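Local atomic coordinates of crustacyanin-C1 subunit (PDB entry 1I4U), a protein that binds the carotenoid astaxanthin as a subunit of crustacyanin, the lipocalin complex that gives the lobster carapace its blue colour. Residues L47-V52 with I70-N75; V34-A39 with T167-S172; P4-P9 with S130-I135. All coordinates share one frame; numbering follows the deposited sequence.

How the contacts relate
Read from the N terminus, the chain of this lipocalin shows how contacts between distant residues tie the loops and termini of a barrel to its wall. Contact 3 comes first, laying residues 4-9 against strand 128-137 and closing a loop of 120 residues. Within that loop begins contact 2, whose strand 33-41 later receives residues 167-172; since 130-135 falls between them, contacts 2 and 3 cross. Contact 1, a short loop from 47-52 to 70-75, lies wholly inside both. Contacts 1 and 2 touch where Cys51 and Val52 meet Val168 and Gln169. Contacts 2 and 3 share the barrel wall, because strands 33-41 and 128-137 are neighbours.

Contact 1: residues L47-V52 with I70-N75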
ATOM      1  N   LEU A  47      -7.730  -4.593 -10.418  1.00 11.63           N
ATOM      2  CA  LEU A  47      -8.789  -4.050 -11.268  1.00 11.09           C
ATOM      3  C   LEU A  47      -9.002  -4.763 -12.581  1.00 11.00           C
ATOM      4  O   LEU A  47      -9.988  -4.574 -13.250  1.00 13.05           O
ATOM      5  CB  LEU A  47      -8.512  -2.552 -11.566  1.00 14.41           C
ATOM      6  CG  LEU A  47      -8.361  -1.633 -10.355  1.00 18.26           C
ATOM      7  CD1 LEU A  47      -8.090  -0.204 -10.822  1.00 20.60           C
ATOM      8  CD2 LEU A  47      -9.583  -1.774  -9.454  1.00 26.15           C
ATOM      9  N   ILE A  48      -8.111  -5.647 -12.994  1.00 11.57           N
ATOM     10  CA  ILE A  48      -8.182  -6.426 -14.169  1.00 10.27           C
ATOM     11  C   ILE A  48      -8.675  -7.825 -13.833  1.00 10.53           C
ATOM     12  O   ILE A  48      -8.039  -8.579 -13.127  1.00 11.24           O
ATOM     13  CB  ILE A  48      -6.828  -6.489 -14.924  1.00 10.27           C
ATOM     14  CG1 ILE A  48      -6.153  -5.117 -15.028  1.00 12.03           C
ATOM     15  CG2 ILE A  48      -6.997  -7.113 -16.293  1.00 12.17           C
ATOM     16  CD1 ILE A  48      -4.766  -5.160 -15.627  1.00 14.21           C
ATOM     17  N   GLU A  49      -9.843  -8.159 -14.352  1.00 11.29           N
ATOM     18  CA  GLU A  49     -10.493  -9.420 -14.016  1.00 11.59           C
ATOM     19  C   GLU A  49     -10.022 -10.591 -14.877  1.00 11.31           C
ATOM     20  O   GLU A  49      -9.770 -11.694 -14.369  1.00 12.57           O
ATOM     21  CB  GLU A  49     -12.006  -9.287 -14.169  1.00 12.94           C
ATOM     22  CG  GLU A  49     -12.727 -10.555 -13.759  1.00 14.13           C
ATOM     23  CD  GLU A  49     -14.239 -10.532 -13.859  1.00 17.23           C
ATOM     24  OE1 GLU A  49     -14.784  -9.679 -14.620  1.00 17.58           O
ATOM     25  OE2 GLU A  49     -14.923 -11.394 -13.254  1.00 20.42           O
ATOM     26  N   LYS A  50      -9.994 -10.374 -16.183  1.00 10.86           N
ATOM     27  CA  LYS A  50      -9.759 -11.427 -17.131  1.00 10.12           C
ATOM     28  C   LYS A  50      -8.577 -11.101 -18.042  1.00  9.59           C
ATOM     29  O   LYS A  50      -8.246  -9.917 -18.280  1.00 10.80           O
ATOM     30  CB  LYS A  50     -10.984 -11.688 -18.011  1.00 14.18           C
ATOM     31  CG  LYS A  50     -12.256 -11.993 -17.277  1.00 13.92           C
ATOM     32  CD  LYS A  50     -13.411 -12.119 -18.254  1.00 16.45           C
ATOM     33  CE  LYS A  50     -14.688 -12.526 -17.551  1.00 19.43           C
ATOM     34  NZ  LYS A  50     -15.845 -12.469 -18.506  1.00 22.15           N
ATOM     35  N   CYS A  51      -7.926 -12.121 -18.575  1.00 10.24           N
ATOM     36  CA  CYS A  51      -6.916 -12.008 -19.633  1.00 10.18           C
ATOM     37  C   CYS A  51      -5.702 -11.240 -19.159  1.00  9.63           C
ATOM     38  O   CYS A  51      -5.024 -10.590 -19.942  1.00 10.15           O
ATOM     39  CB  CYS A  51      -7.515 -11.360 -20.898  1.00 10.26           C
ATOM     40  SG  CYS A  51      -8.927 -12.286 -21.550  1.00 10.97           S
ATOM     41  N   VAL A  52      -5.419 -11.332 -17.866  1.00  9.88           N
ATOM     42  CA  VAL A  52      -4.404 -10.506 -17.206  1.00  9.34           C
ATOM     43  C   VAL A  52      -3.021 -10.830 -17.736  1.00  9.11           C
ATOM     44  O   VAL A  52      -2.539 -11.967 -17.577  1.00 10.32           O
ATOM     45  CB  VAL A  52      -4.465 -10.718 -15.697  1.00 10.53           C
ATOM     46  CG1 VAL A  52      -3.393  -9.891 -15.024  1.00 11.41           C
ATOM     47  CG2 VAL A  52      -5.864 -10.401 -15.134  1.00 11.31           C
ATOM     48  N   ILE A  70      -9.158  -7.421 -19.282  1.00 10.54           N
ATOM     49  CA  ILE A  70     -10.546  -6.977 -19.267  1.00 11.15           C
ATOM     50  C   ILE A  70     -10.908  -6.624 -17.824  1.00 11.35           C
ATOM     51  O   ILE A  70     -10.760  -7.477 -16.943  1.00 12.25           O
ATOM     52  CB  ILE A  70     -11.512  -8.054 -19.808  1.00 12.70           C
ATOM     53  CG1 ILE A  70     -11.022  -8.710 -21.091  1.00 16.37           C
ATOM     54  CG2 ILE A  70     -12.899  -7.461 -19.974  1.00 14.80           C
ATOM     55  CD1 ILE A  70     -10.813  -7.671 -22.148  1.00 27.07           C
ATOM     56  N   ALA A  71     -11.388  -5.414 -17.615  1.00 11.81           N
ATOM     57  CA  ALA A  71     -11.789  -4.886 -16.310  1.00 13.02           C
ATOM     58  C   ALA A  71     -13.109  -5.519 -15.904  1.00 14.39           C
ATOM     59  O   ALA A  71     -13.763  -6.185 -16.735  1.00 13.02           O
ATOM     60  CB  ALA A  71     -11.941  -3.390 -16.445  1.00 15.95           C
ATOM     61  N   TYR A  72     -13.507  -5.306 -14.650  1.00 14.46           N
ATOM     62  CA  TYR A  72     -14.748  -5.874 -14.125  1.00 14.28           C
ATOM     63  C   TYR A  72     -16.002  -5.351 -14.819  1.00 15.62           C
ATOM     64  O   TYR A  72     -17.046  -6.013 -14.794  1.00 21.97           O
ATOM     65  CB  TYR A  72     -14.798  -5.672 -12.597  1.00 14.80           C
ATOM     66  CG  TYR A  72     -13.899  -6.664 -11.883  1.00 13.97           C
ATOM     67  CD1 TYR A  72     -12.545  -6.376 -11.623  1.00 12.99           C
ATOM     68  CD2 TYR A  72     -14.361  -7.921 -11.489  1.00 14.80           C
ATOM     69  CE1 TYR A  72     -11.745  -7.294 -10.988  1.00 13.45           C
ATOM     70  CE2 TYR A  72     -13.564  -8.841 -10.867  1.00 14.88           C
ATOM     71  CZ  TYR A  72     -12.254  -8.517 -10.611  1.00 13.06           C
ATOM     72  OH  TYR A  72     -11.441  -9.442  -9.994  1.00 15.66           O
ATOM     73  N   ASP A  73     -15.921  -4.218 -15.497  1.00 15.91           N
ATOM     74  CA  ASP A  73     -17.044  -3.681 -16.242  1.00 18.15           C
ATOM     75  C   ASP A  73     -17.075  -4.208 -17.674  1.00 19.39           C
ATOM     76  O   ASP A  73     -17.925  -3.839 -18.487  1.00 23.76           O
ATOM     77  CB  ASP A  73     -17.029  -2.156 -16.274  1.00 21.08           C
ATOM     78  CG  ASP A  73     -15.842  -1.511 -16.962  1.00 20.39           C
ATOM     79  OD1 ASP A  73     -14.937  -2.210 -17.454  1.00 19.34           O
ATOM     80  OD2 ASP A  73     -15.859  -0.247 -16.962  1.00 29.86           O
ATOM     81  N   GLY A  74     -16.128  -5.025 -18.061  1.00 16.90           N
ATOM     82  CA  GLY A  74     -16.073  -5.518 -19.396  1.00 17.04           C
ATOM     83  C   GLY A  74     -15.229  -4.756 -20.398  1.00 16.26           C
ATOM     84  O   GLY A  74     -15.124  -5.209 -21.564  1.00 16.35           O
ATOM     85  N   ASN A  75     -14.637  -3.637 -20.015  1.00 15.42           N
ATOM     86  CA  ASN A  75     -13.809  -2.879 -20.953  1.00 14.83           C
ATOM     87  C   ASN A  75     -12.366  -3.309 -20.867  1.00 13.04           C
ATOM     88  O   ASN A  75     -11.897  -3.714 -19.811  1.00 14.57           O
ATOM     89  CB  ASN A  75     -13.922  -1.369 -20.714  1.00 19.44           C
ATOM     90  CG  ASN A  75     -15.370  -0.997 -21.058  1.00 24.10           C
ATOM     91  OD1 ASN A  75     -15.807  -1.336 -22.141  1.00 38.59           O
ATOM     92  ND2 ASN A  75     -16.004  -0.357 -20.102  1.00 37.46           N
TER
HETATM   93  O   HOH W   1     -12.265  -3.121 -13.000  1.00 16.44           O
HETATM   94  O   HOH W   2     -14.133  -8.911 -17.145  1.00 17.75           O
HETATM   95  O   HOH W   3     -17.223  -8.477 -14.461  1.00 33.78           O
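Around Ile70 the two backbones run antiparallel, with Lys50 as its hydrogen-bonded partner. Ile70 N donates to Lys50 O at 2.8 Å in a nearly straight bond, and Ile70 O takes two donors in return. Lys50 N reaches it in the carbonyl plane, whereas Glu49 N, 2.8 Å from Ile70 O, makes a more bent bond, with 138° at its hydrogen. Two residues thus face one, and the Glu49 side chain lies over Tyr72. CB of Glu49 stands above the centre of the Tyr72 ring, 3.5 Å from the centroid, in a CH-pi contact almost along the ring normal. With CG anti to the backbone N (chi1 -177°) and the chain extended, the rest of Glu49 runs on past CE2 and CD2, its carboxylate only 19° from the ring plane. Two waters donate to Glu49 OE1; one also donates to Ala71 O and the other to Tyr72 O, so the carboxylate is moored to the turn through solvent. A third water joins Leu47 O to Tyr72 N. Within the bulge, CB of Lys50 meets CB of Ile70 at 4.1 Å, and Cys51 SG, disulfide-bonded to Cys173, lies against Ile70 CG1. The type I turn from Ala71 to Gly74 runs into an Asx turn, Asp73 OD1 accepting from Asn75 N at 2.9 Å. Leu47 and Tyr72 also pack on Asn125 of the second subunit. Together these features form a classic beta bulge and an Asx turn where the link between strands 33-41 and 52-58 meets that between strands 63-68 and 76-85 of the lipocalin barrel.

Contact 2: residues V34-A39 with T167-S172; sequences VWYQFA and TVQGSS
Thr167, the first of residues 167-172, meets strand 33-41 at Gln37 and Phe38. Its N donates to Phe38 O at 3.0 Å, nearly straight at the hydrogen, although the donor stands 40° out of the carbonyl plane. A water spans the same two residues, donating to Phe38 O and to Thr167 O, so that one carbonyl of the strand is gripped by both an amide and a solvent molecule. The Thr167 side chain points at the strand: CB comes within 3.2 Å of Gln37 O, with CG2 against the same oxygen at 3.5 Å. Val168 turns its side chain away and packs on Lys50, while its carbonyl receives the backbone N of Cys51. At Gln169 the side chain points back to the strand. A bend in the chain (chi2 -72°) folds the amide so that NE2 reaches Gln37 O at 2.9 Å, and the acceptor lies in the amide plane, yet the nitrogen is 45° out of the carbonyl plane of Gln37. The same NE2 also bonds Val52 O, and OE1 accepts from the hydroxyl of Tyr175, so both ends of this amide are held and its rotation is fixed. OE1 also approaches CD2 of Tyr36 at 3.9 Å, the ring and amide planes being nearly perpendicular. Gly170 then leads the chain off, its N bonded to the hydroxyl of Tyr175, whose ring meets that of Tyr36 edge-to-face. The arrangement joins the loop after strand 164-166 to the first long strand of a lipocalin barrel, beside the classic beta bulge that Phe38 and Ala39 form opposite Ile135.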
ATOM      1  N   VAL A  34       6.846 -11.093 -20.763  1.00 12.27           N
ATOM      2  CA  VAL A  34       5.398 -11.218 -20.562  1.00 11.41           C
ATOM      3  C   VAL A  34       5.085 -12.365 -19.636  1.00 10.52           C
ATOM      4  O   VAL A  34       5.555 -13.487 -19.842  1.00 12.15           O
ATOM      5  CB  VAL A  34       4.701 -11.380 -21.927  1.00 12.60           C
ATOM      6  CG1 VAL A  34       3.195 -11.586 -21.731  1.00 13.29           C
ATOM      7  CG2 VAL A  34       4.977 -10.160 -22.789  1.00 15.39           C
ATOM      8  N   TRP A  35       4.288 -12.064 -18.617  1.00 11.14           N
ATOM      9  CA  TRP A  35       3.760 -13.059 -17.690  1.00 10.63           C
ATOM     10  C   TRP A  35       2.229 -12.974 -17.638  1.00 11.55           C
ATOM     11  O   TRP A  35       1.684 -11.873 -17.497  1.00 14.85           O
ATOM     12  CB  TRP A  35       4.254 -12.799 -16.289  1.00 11.13           C
ATOM     13  CG  TRP A  35       5.685 -13.087 -15.954  1.00 11.54           C
ATOM     14  CD1 TRP A  35       6.673 -12.152 -15.855  1.00 12.82           C
ATOM     15  CD2 TRP A  35       6.280 -14.336 -15.659  1.00 11.30           C
ATOM     16  NE1 TRP A  35       7.858 -12.765 -15.511  1.00 14.47           N
ATOM     17  CE2 TRP A  35       7.647 -14.111 -15.387  1.00 12.55           C
ATOM     18  CE3 TRP A  35       5.772 -15.636 -15.609  1.00 11.45           C
ATOM     19  CZ2 TRP A  35       8.551 -15.136 -15.055  1.00 12.85           C
ATOM     20  CZ3 TRP A  35       6.630 -16.652 -15.286  1.00 11.52           C
ATOM     21  CH2 TRP A  35       7.994 -16.395 -15.025  1.00 13.22           C
ATOM     22  N   TYR A  36       1.556 -14.082 -17.724  1.00 10.13           N
ATOM     23  CA  TYR A  36       0.113 -14.144 -17.610  1.00 10.28           C
ATOM     24  C   TYR A  36      -0.257 -14.558 -16.196  1.00 11.38           C
ATOM     25  O   TYR A  36       0.381 -15.403 -15.584  1.00 14.21           O
ATOM     26  CB  TYR A  36      -0.441 -15.191 -18.594  1.00 10.96           C
ATOM     27  CG  TYR A  36      -0.100 -14.870 -20.034  1.00 10.92           C
ATOM     28  CD1 TYR A  36       1.076 -15.307 -20.603  1.00 11.84           C
ATOM     29  CD2 TYR A  36      -0.952 -14.094 -20.833  1.00 12.57           C
ATOM     30  CE1 TYR A  36       1.400 -15.011 -21.919  1.00 13.14           C
ATOM     31  CE2 TYR A  36      -0.622 -13.785 -22.134  1.00 13.46           C
ATOM     32  CZ  TYR A  36       0.568 -14.245 -22.685  1.00 14.20           C
ATOM     33  OH  TYR A  36       0.887 -13.951 -23.971  1.00 19.32           O
ATOM     34  N   GLN A  37      -1.314 -13.971 -15.644  1.00 11.48           N
ATOM     35  CA  GLN A  37      -1.765 -14.364 -14.309  1.00 11.31           C
ATOM     36  C   GLN A  37      -2.621 -15.600 -14.442  1.00 11.98           C
ATOM     37  O   GLN A  37      -3.751 -15.510 -14.932  1.00 13.01           O
ATOM     38  CB  GLN A  37      -2.569 -13.230 -13.686  1.00 11.04           C
ATOM     39  CG  GLN A  37      -3.067 -13.551 -12.253  1.00 11.67           C
ATOM     40  CD  GLN A  37      -3.925 -12.391 -11.817  1.00 11.01           C
ATOM     41  OE1 GLN A  37      -3.531 -11.327 -11.334  1.00 13.09           O
ATOM     42  NE2 GLN A  37      -5.203 -12.341 -11.984  1.00 13.27           N
ATOM     43  N   PHE A  38      -2.094 -16.742 -13.988  1.00 12.03           N
ATOM     44  CA  PHE A  38      -2.811 -18.003 -14.092  1.00 11.46           C
ATOM     45  C   PHE A  38      -3.916 -18.120 -13.051  1.00 11.42           C
ATOM     46  O   PHE A  38      -4.993 -18.618 -13.360  1.00 12.24           O
ATOM     47  CB  PHE A  38      -1.820 -19.152 -13.955  1.00 12.07           C
ATOM     48  CG  PHE A  38      -2.440 -20.521 -13.988  1.00 13.53           C
ATOM     49  CD1 PHE A  38      -2.893 -21.062 -15.183  1.00 17.11           C
ATOM     50  CD2 PHE A  38      -2.599 -21.221 -12.812  1.00 15.05           C
ATOM     51  CE1 PHE A  38      -3.501 -22.294 -15.210  1.00 19.38           C
ATOM     52  CE2 PHE A  38      -3.165 -22.470 -12.842  1.00 19.04           C
ATOM     53  CZ  PHE A  38      -3.634 -23.021 -14.032  1.00 20.14           C
ATOM     54  N   ALA A  39      -3.602 -17.706 -11.821  1.00 11.57           N
ATOM     55  CA  ALA A  39      -4.562 -17.823 -10.711  1.00 11.42           C
ATOM     56  C   ALA A  39      -4.121 -16.852  -9.610  1.00 11.82           C
ATOM     57  O   ALA A  39      -2.947 -16.468  -9.548  1.00 11.70           O
ATOM     58  CB  ALA A  39      -4.676 -19.218 -10.117  1.00 13.06           C
ATOM     59  N   THR A 167      -7.800 -17.571 -13.388  1.00 13.72           N
ATOM     60  CA  THR A 167      -8.105 -16.365 -14.169  1.00 12.37           C
ATOM     61  C   THR A 167      -8.381 -16.767 -15.592  1.00 12.43           C
ATOM     62  O   THR A 167      -7.714 -17.619 -16.191  1.00 13.50           O
ATOM     63  CB  THR A 167      -6.866 -15.451 -14.130  1.00 11.83           C
ATOM     64  OG1 THR A 167      -6.706 -15.210 -12.748  1.00 15.06           O
ATOM     65  CG2 THR A 167      -7.025 -14.185 -14.980  1.00 12.30           C
ATOM     66  N   VAL A 168      -9.366 -16.152 -16.190  1.00 12.74           N
ATOM     67  CA  VAL A 168      -9.643 -16.390 -17.613  1.00 13.05           C
ATOM     68  C   VAL A 168      -8.437 -16.012 -18.462  1.00 11.96           C
ATOM     69  O   VAL A 168      -7.944 -14.901 -18.384  1.00 11.82           O
ATOM     70  CB  VAL A 168     -10.876 -15.606 -18.051  1.00 15.75           C
ATOM     71  CG1 VAL A 168     -11.076 -15.745 -19.555  1.00 16.41           C
ATOM     72  CG2 VAL A 168     -12.109 -16.025 -17.260  1.00 18.26           C
ATOM     73  N   GLN A 169      -7.992 -16.955 -19.281  1.00 11.65           N
ATOM     74  CA  GLN A 169      -6.917 -16.764 -20.235  1.00 11.85           C
ATOM     75  C   GLN A 169      -7.227 -17.585 -21.482  1.00 11.94           C
ATOM     76  O   GLN A 169      -8.149 -18.417 -21.496  1.00 14.32           O
ATOM     77  CB  GLN A 169      -5.576 -17.212 -19.650  1.00 11.22           C
ATOM     78  CG  GLN A 169      -5.122 -16.460 -18.412  1.00 10.63           C
ATOM     79  CD  GLN A 169      -4.671 -15.053 -18.665  1.00 10.28           C
ATOM     80  OE1 GLN A 169      -4.692 -14.505 -19.770  1.00 10.66           O
ATOM     81  NE2 GLN A 169      -4.201 -14.397 -17.596  1.00 10.93           N
ATOM     82  N   GLY A 170      -6.457 -17.358 -22.534  1.00 12.14           N
ATOM     83  CA  GLY A 170      -6.414 -18.132 -23.758  1.00 12.82           C
ATOM     84  C   GLY A 170      -7.021 -17.502 -24.932  1.00 13.14           C
ATOM     85  O   GLY A 170      -7.044 -16.266 -25.068  1.00 14.31           O
ATOM     86  N   SER A 171      -7.539 -18.321 -25.832  1.00 15.21           N
ATOM     87  CA  SER A 171      -7.824 -17.866 -27.205  1.00 19.52           C
ATOM     88  C   SER A 171      -8.972 -16.866 -27.238  1.00 19.75           C
ATOM     89  O   SER A 171      -9.109 -16.127 -28.225  1.00 20.89           O
ATOM     90  CB  SER A 171      -7.968 -19.081 -28.116  1.00 26.67           C
ATOM     91  OG  SER A 171      -9.133 -19.791 -27.707  1.00 35.66           O
ATOM     92  N   SER A 172      -9.813 -16.755 -26.213  1.00 18.07           N
ATOM     93  CA  SER A 172     -10.848 -15.759 -26.111  1.00 18.98           C
ATOM     94  C   SER A 172     -10.341 -14.370 -25.723  1.00 14.21           C
ATOM     95  O   SER A 172     -11.096 -13.397 -25.744  1.00 14.78           O
ATOM     96  CB  SER A 172     -11.938 -16.114 -25.090  1.00 23.07           C
ATOM     97  OG  SER A 172     -11.534 -15.967 -23.731  1.00 24.48           O
TER
HETATM   98  O   HOH W   4      -5.723 -19.455 -15.876  1.00 17.90           O

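Contact 3: residues P4-P9 with S130-I135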
ATOM      1  N   PRO A   4     -13.727 -11.137   5.521  1.00 19.64           N
ATOM      2  CA  PRO A   4     -13.239 -11.623   4.222  1.00 20.19           C
ATOM      3  C   PRO A   4     -12.216 -12.746   4.413  1.00 18.58           C
ATOM      4  O   PRO A   4     -11.427 -12.792   5.372  1.00 16.32           O
ATOM      5  CB  PRO A   4     -12.607 -10.397   3.563  1.00 21.38           C
ATOM      6  CG  PRO A   4     -13.182  -9.243   4.318  1.00 23.71           C
ATOM      7  CD  PRO A   4     -13.467  -9.716   5.731  1.00 21.49           C
ATOM      8  N   ASP A   5     -12.224 -13.668   3.463  1.00 20.24           N
ATOM      9  CA  ASP A   5     -11.315 -14.827   3.571  1.00 20.06           C
ATOM     10  C   ASP A   5      -9.866 -14.465   3.329  1.00 17.27           C
ATOM     11  O   ASP A   5      -8.970 -15.314   3.477  1.00 19.79           O
ATOM     12  CB  ASP A   5     -11.802 -15.907   2.588  1.00 26.45           C
ATOM     13  CG  ASP A   5     -11.887 -15.496   1.150  1.00 25.59           C
ATOM     14  OD1 ASP A   5     -11.265 -14.536   0.667  1.00 21.29           O
ATOM     15  OD2 ASP A   5     -12.648 -16.145   0.418  1.00 38.24           O
ATOM     16  N   PHE A   6      -9.551 -13.234   2.988  1.00 14.23           N
ATOM     17  CA  PHE A   6      -8.161 -12.776   2.888  1.00 13.48           C
ATOM     18  C   PHE A   6      -7.742 -11.987   4.130  1.00 12.95           C
ATOM     19  O   PHE A   6      -6.618 -11.428   4.121  1.00 14.00           O
ATOM     20  CB  PHE A   6      -7.909 -12.040   1.582  1.00 14.48           C
ATOM     21  CG  PHE A   6      -8.816 -10.838   1.369  1.00 13.37           C
ATOM     22  CD1 PHE A   6      -8.552  -9.616   1.961  1.00 16.04           C
ATOM     23  CD2 PHE A   6      -9.955 -10.966   0.595  1.00 16.27           C
ATOM     24  CE1 PHE A   6      -9.373  -8.522   1.820  1.00 16.93           C
ATOM     25  CE2 PHE A   6     -10.800  -9.864   0.435  1.00 17.39           C
ATOM     26  CZ  PHE A   6     -10.515  -8.658   1.050  1.00 16.89           C
ATOM     27  N   VAL A   7      -8.576 -11.929   5.149  1.00 12.09           N
ATOM     28  CA  VAL A   7      -8.181 -11.362   6.430  1.00 11.91           C
ATOM     29  C   VAL A   7      -8.058 -12.527   7.413  1.00 12.67           C
ATOM     30  O   VAL A   7      -9.036 -13.148   7.789  1.00 16.82           O
ATOM     31  CB  VAL A   7      -9.186 -10.310   6.916  1.00 13.57           C
ATOM     32  CG1 VAL A   7      -8.763  -9.736   8.252  1.00 16.06           C
ATOM     33  CG2 VAL A   7      -9.331  -9.194   5.878  1.00 14.53           C
ATOM     34  N   VAL A   8      -6.844 -12.854   7.839  1.00 12.68           N
ATOM     35  CA  VAL A   8      -6.522 -14.124   8.453  1.00 13.86           C
ATOM     36  C   VAL A   8      -5.948 -13.910   9.831  1.00 14.57           C
ATOM     37  O   VAL A   8      -5.044 -13.057   9.979  1.00 13.28           O
ATOM     38  CB  VAL A   8      -5.499 -14.904   7.572  1.00 17.66           C
ATOM     39  CG1 VAL A   8      -5.106 -16.247   8.192  1.00 21.73           C
ATOM     40  CG2 VAL A   8      -6.033 -15.075   6.160  1.00 18.58           C
ATOM     41  N   PRO A   9      -6.364 -14.620  10.869  1.00 13.58           N
ATOM     42  CA  PRO A   9      -5.699 -14.451  12.173  1.00 14.39           C
ATOM     43  C   PRO A   9      -4.199 -14.699  12.101  1.00 15.58           C
ATOM     44  O   PRO A   9      -3.728 -15.513  11.313  1.00 18.02           O
ATOM     45  CB  PRO A   9      -6.332 -15.532  13.043  1.00 16.75           C
ATOM     46  CG  PRO A   9      -7.692 -15.683  12.410  1.00 16.57           C
ATOM     47  CD  PRO A   9      -7.468 -15.603  10.921  1.00 15.77           C
ATOM     48  N   SER A 130      -3.369  -9.772   6.050  1.00 11.60           N
ATOM     49  CA  SER A 130      -3.946 -10.083   4.777  1.00 11.58           C
ATOM     50  C   SER A 130      -2.805 -10.476   3.853  1.00 11.74           C
ATOM     51  O   SER A 130      -1.790  -9.823   3.771  1.00 14.64           O
ATOM     52  CB  SER A 130      -4.711  -8.952   4.120  1.00 13.25           C
ATOM     53  OG  SER A 130      -6.046  -8.840   4.639  1.00 14.27           O
ATOM     54  N   ASP A 131      -3.025 -11.566   3.148  1.00 15.30           N
ATOM     55  CA  ASP A 131      -2.047 -11.910   2.107  1.00 13.61           C
ATOM     56  C   ASP A 131      -2.755 -12.203   0.789  1.00 12.72           C
ATOM     57  O   ASP A 131      -3.949 -12.411   0.678  1.00 14.01           O
ATOM     58  CB  ASP A 131      -1.164 -13.035   2.535  1.00 15.61           C
ATOM     59  CG  ASP A 131      -1.830 -14.332   2.910  1.00 15.23           C
ATOM     60  OD1 ASP A 131      -2.964 -14.534   2.469  1.00 16.89           O
ATOM     61  OD2 ASP A 131      -1.168 -15.050   3.667  1.00 18.78           O
ATOM     62  N   PHE A 132      -1.916 -12.068  -0.219  1.00 12.79           N
ATOM     63  CA  PHE A 132      -2.317 -12.018  -1.616  1.00 12.01           C
ATOM     64  C   PHE A 132      -1.276 -12.840  -2.386  1.00 11.59           C
ATOM     65  O   PHE A 132      -0.102 -12.496  -2.356  1.00 13.18           O
ATOM     66  CB  PHE A 132      -2.419 -10.572  -2.166  1.00 13.05           C
ATOM     67  CG  PHE A 132      -3.402  -9.779  -1.307  1.00 11.75           C
ATOM     68  CD1 PHE A 132      -4.754  -9.976  -1.434  1.00 12.72           C
ATOM     69  CD2 PHE A 132      -2.965  -8.920  -0.340  1.00 12.95           C
ATOM     70  CE1 PHE A 132      -5.641  -9.319  -0.578  1.00 12.91           C
ATOM     71  CE2 PHE A 132      -3.815  -8.231   0.518  1.00 13.45           C
ATOM     72  CZ  PHE A 132      -5.172  -8.476   0.401  1.00 13.94           C
ATOM     73  N   SER A 133      -1.722 -13.906  -3.034  1.00 11.11           N
ATOM     74  CA  SER A 133      -0.863 -14.830  -3.712  1.00 11.56           C
ATOM     75  C   SER A 133      -1.297 -14.929  -5.183  1.00 10.48           C
ATOM     76  O   SER A 133      -2.459 -14.743  -5.531  1.00 11.62           O
ATOM     77  CB  SER A 133      -0.880 -16.198  -3.052  1.00 13.96           C
ATOM     78  OG  SER A 133      -0.462 -16.136  -1.706  1.00 15.34           O
ATOM     79  N   PHE A 134      -0.302 -15.236  -5.997  1.00 10.81           N
ATOM     80  CA  PHE A 134      -0.451 -15.278  -7.453  1.00 10.66           C
ATOM     81  C   PHE A 134       0.387 -16.398  -8.027  1.00 11.61           C
ATOM     82  O   PHE A 134       1.481 -16.619  -7.574  1.00 11.92           O
ATOM     83  CB  PHE A 134      -0.004 -13.985  -8.111  1.00 11.43           C
ATOM     84  CG  PHE A 134      -0.525 -12.694  -7.506  1.00 10.85           C
ATOM     85  CD1 PHE A 134       0.053 -12.183  -6.363  1.00 13.18           C
ATOM     86  CD2 PHE A 134      -1.600 -12.019  -8.070  1.00 12.65           C
ATOM     87  CE1 PHE A 134      -0.435 -11.022  -5.808  1.00 13.89           C
ATOM     88  CE2 PHE A 134      -2.063 -10.834  -7.512  1.00 12.72           C
ATOM     89  CZ  PHE A 134      -1.484 -10.354  -6.372  1.00 14.01           C
ATOM     90  N   ILE A 135      -0.143 -17.029  -9.074  1.00 11.07           N
ATOM     91  CA  ILE A 135       0.598 -17.958  -9.906  1.00 11.35           C
ATOM     92  C   ILE A 135       0.682 -17.309 -11.274  1.00 11.57           C
ATOM     93  O   ILE A 135      -0.376 -17.012 -11.866  1.00 11.90           O
ATOM     94  CB  ILE A 135      -0.037 -19.357  -9.956  1.00 12.45           C
ATOM     95  CG1 ILE A 135      -0.079 -19.987  -8.556  1.00 13.65           C
ATOM     96  CG2 ILE A 135       0.658 -20.318 -10.902  1.00 15.33           C
ATOM     97  CD1 ILE A 135      -0.953 -21.242  -8.466  1.00 17.33           C
TER
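Ser130 and Phe6 are joined by the one direct hydrogen bond between these segments, and it sets the polar part of the contact. OG of Ser130 donates to Phe6 O at 2.7 Å, approaching 39° out of the carbonyl plane. That hydroxyl sits anti to the serine's own carbonyl carbon, beside the backbone N, which turns it toward the N-terminal segment; it is also hydrogen-bonded to the hydroxyl of Tyr124. The same oxygen lies at the edge of the Phe6 ring, in its plane, 3.7 Å from CD1, and Val7 CG2 comes within 3.5 Å of Ser130 OG. A CA-H...O contact adds to the grip, with Ser130 CA 3.1 Å from Phe6 O. The neighbouring Asp131 N is buried here with no partner in the model, while the Asp131 carboxylate is held elsewhere, by a salt bridge to Arg163 and a hydrogen bond from Tyr119. Nonpolar contacts are built around Phe6. Its CG lies between the backbone N and the carbonyl carbon (chi1 57°), and this brings the ring over toward strand 128-137. CE1 of Phe132 meets Phe6 CD1 at 3.9 Å; the two rings are oblique, with centroids 5.7 Å apart and planes at 45°. Pro4 CB covers one face of the Phe6 ring, offset toward the rim. Backbone bonds act around the contact rather than across it: Val7 N on Pro4 O closes a type I turn, and Val8 pairs with His129, just before Ser130. The short strand 7-9 thus pairs antiparallel with the beginning of strand 128-137, a wall strand of the lipocalin barrel that farther along pairs with 33-41.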